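Local coordinates for protein glutamate--tRNA ligase (Elizabethkingia anophelis, PDB 6B1Z) that probably attaches glutamate to its cognate tRNA in an ATP-dependent reaction, as a class I aminoacyl-tRNA synthetase, at residues F189-N192 / T193-D197. Numbering follows the deposited sequence. Where two conformers were deposited one is given.
Sequences FSVN and TNTLD
The hydroxyl of Thr-195 bonds to the main-chain O of Asn-192 where the strand 187-192 gives way to a short 3-10 turn, and the site illustrates how a side-chain and a main-chain acceptor can together secure the end of a strand. The carboxamide of Asn-192 reaches forward along the chain: OD1 accepts a hydrogen bond from the backbone N-H of Asn-194 at an N to OD1 distance of 2.8 Å, in the carbonyl plane and on a lone pair, with a nearly straight N-H...O angle of 166°. This side-chain-to-backbone link closes an Asx turn. With CG anti to its own backbone N (chi1 -167°), the amide lies beside the carbonyl carbon, which brings OD1 to the N-H of Asn-194, while ND2 is hydrogen-bonded to OD1 of Asp-176.

The main-chain O of Asn-192 holds two donors from Thr-195. The hydroxyl OG1, 2.8 Å from that O, approaches almost end-on to the carbonyl; the backbone N, 2.9 Å from the same O, comes from above the carbonyl plane. A chi1 of 70° sets OG1 between the backbone N and carbonyl carbon of Thr-195, turned back toward the strand. Alongside Thr-195, in the conformer given, Val-191 CG1 lies 3.8 Å from Leu-196 CD1, the two side chains crossing at about a right angle, and Leu-196 also packs on Ala-237 of the helix 236-246. One residue thus supplies both acceptors, which should restrain the bend out of the strand at the surface, within the catalytic domain.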
loop_
_atom_site.group_PDB
_atom_site.type_symbol
_atom_site.label_atom_id
_atom_site.label_comp_id
_atom_site.label_asym_id
_atom_site.label_seq_id
_atom_site.Cartn_x
_atom_site.Cartn_y
_atom_site.Cartn_z
ATOM N N PHE A 189 -25.577 -11.988 -8.947
ATOM C CA PHE A 189 -25.460 -11.946 -10.397
ATOM C C PHE A 189 -25.377 -13.381 -10.890
ATOM O O PHE A 189 -25.082 -14.303 -10.120
ATOM C CB PHE A 189 -24.241 -11.121 -10.848
ATOM C CG PHE A 189 -22.925 -11.677 -10.394
ATOM C CD1 PHE A 189 -22.460 -11.447 -9.108
ATOM C CD2 PHE A 189 -22.137 -12.423 -11.261
ATOM C CE1 PHE A 189 -21.233 -11.961 -8.697
ATOM C CE2 PHE A 189 -20.916 -12.934 -10.860
ATOM C CZ PHE A 189 -20.459 -12.702 -9.573
ATOM N N SER A 190 -25.664 -13.562 -12.176
ATOM C CA SER A 190 -25.660 -14.878 -12.795
ATOM C C SER A 190 -24.722 -14.908 -13.991
ATOM O O SER A 190 -24.535 -13.899 -14.681
ATOM C CB SER A 190 -27.061 -15.283 -13.259
ATOM O OG SER A 190 -27.974 -15.264 -12.174
ATOM N N VAL A 191 -24.153 -16.086 -14.240
ATOM C CA VAL A 191 -23.167 -16.336 -15.299
ATOM C C VAL A 191 -23.537 -17.648 -15.988
ATOM O O VAL A 191 -23.758 -18.644 -15.291
ATOM C CB VAL A 191 -21.745 -16.447 -14.702
ATOM C CG1 VAL A 191 -20.709 -16.957 -15.730
ATOM C CG2 VAL A 191 -21.306 -15.125 -14.054
ATOM N N ASN A 192 -23.549 -17.683 -17.317
ATOM C CA ASN A 192 -23.713 -18.942 -18.029
ATOM C C ASN A 192 -22.345 -19.577 -18.261
ATOM O O ASN A 192 -21.403 -18.910 -18.705
ATOM C CB ASN A 192 -24.445 -18.721 -19.361
ATOM C CG ASN A 192 -24.916 -20.031 -19.988
ATOM O OD1 ASN A 192 -24.104 -20.864 -20.391
ATOM N ND2 ASN A 192 -26.230 -20.216 -20.060
ATOM N N THR A 193 -22.242 -20.881 -17.979
ATOM C CA THR A 193 -20.975 -21.579 -18.173
ATOM C C THR A 193 -20.479 -21.548 -19.618
ATOM O O THR A 193 -19.285 -21.758 -19.852
ATOM C CB THR A 193 -21.088 -23.033 -17.693
ATOM O OG1 THR A 193 -22.194 -23.688 -18.334
ATOM C CG2 THR A 193 -21.310 -23.064 -16.210
ATOM N N ASN A 194 -21.363 -21.306 -20.593
ATOM C CA ASN A 194 -20.886 -21.184 -21.963
ATOM C C ASN A 194 -19.925 -20.015 -22.156
ATOM O O ASN A 194 -19.208 -19.982 -23.163
ATOM C CB ASN A 194 -22.063 -21.010 -22.926
ATOM C CG ASN A 194 -22.878 -22.270 -23.116
ATOM O OD1 ASN A 194 -22.477 -23.362 -22.723
ATOM N ND2 ASN A 194 -24.041 -22.118 -23.740
ATOM N N THR A 195 -19.911 -19.045 -21.243
ATOM C CA THR A 195 -18.962 -17.940 -21.315
ATOM C C THR A 195 -17.637 -18.254 -20.629
ATOM O O THR A 195 -16.737 -17.399 -20.631
ATOM C CB THR A 195 -19.556 -16.663 -20.684
ATOM O OG1 THR A 195 -19.656 -16.819 -19.262
ATOM C CG2 THR A 195 -20.939 -16.325 -21.265
ATOM N N LEU A 196 -17.494 -19.437 -20.036
ATOM C CA LEU A 196 -16.352 -19.778 -19.199
ATOM C C LEU A 196 -15.508 -20.861 -19.863
ATOM O O LEU A 196 -15.944 -21.541 -20.799
ATOM C CB LEU A 196 -16.829 -20.234 -17.818
ATOM C CG LEU A 196 -17.762 -19.255 -17.095
ATOM C CD1 LEU A 196 -18.243 -19.862 -15.785
ATOM C CD2 LEU A 196 -17.065 -17.892 -16.869
ATOM N N ASP A 197 -14.281 -21.046 -19.369
ATOM C CA ASP A 197 -13.291 -21.911 -19.999
ATOM C C ASP A 197 -12.968 -23.115 -19.127
ATOM O O ASP A 197 -13.188 -23.105 -17.905
ATOM C CB ASP A 197 -11.991 -21.152 -20.285
ATOM C CG ASP A 197 -12.212 -19.903 -21.102
ATOM O OD1 ASP A 197 -13.237 -19.832 -21.803
ATOM O OD2 ASP A 197 -11.355 -18.995 -21.048
#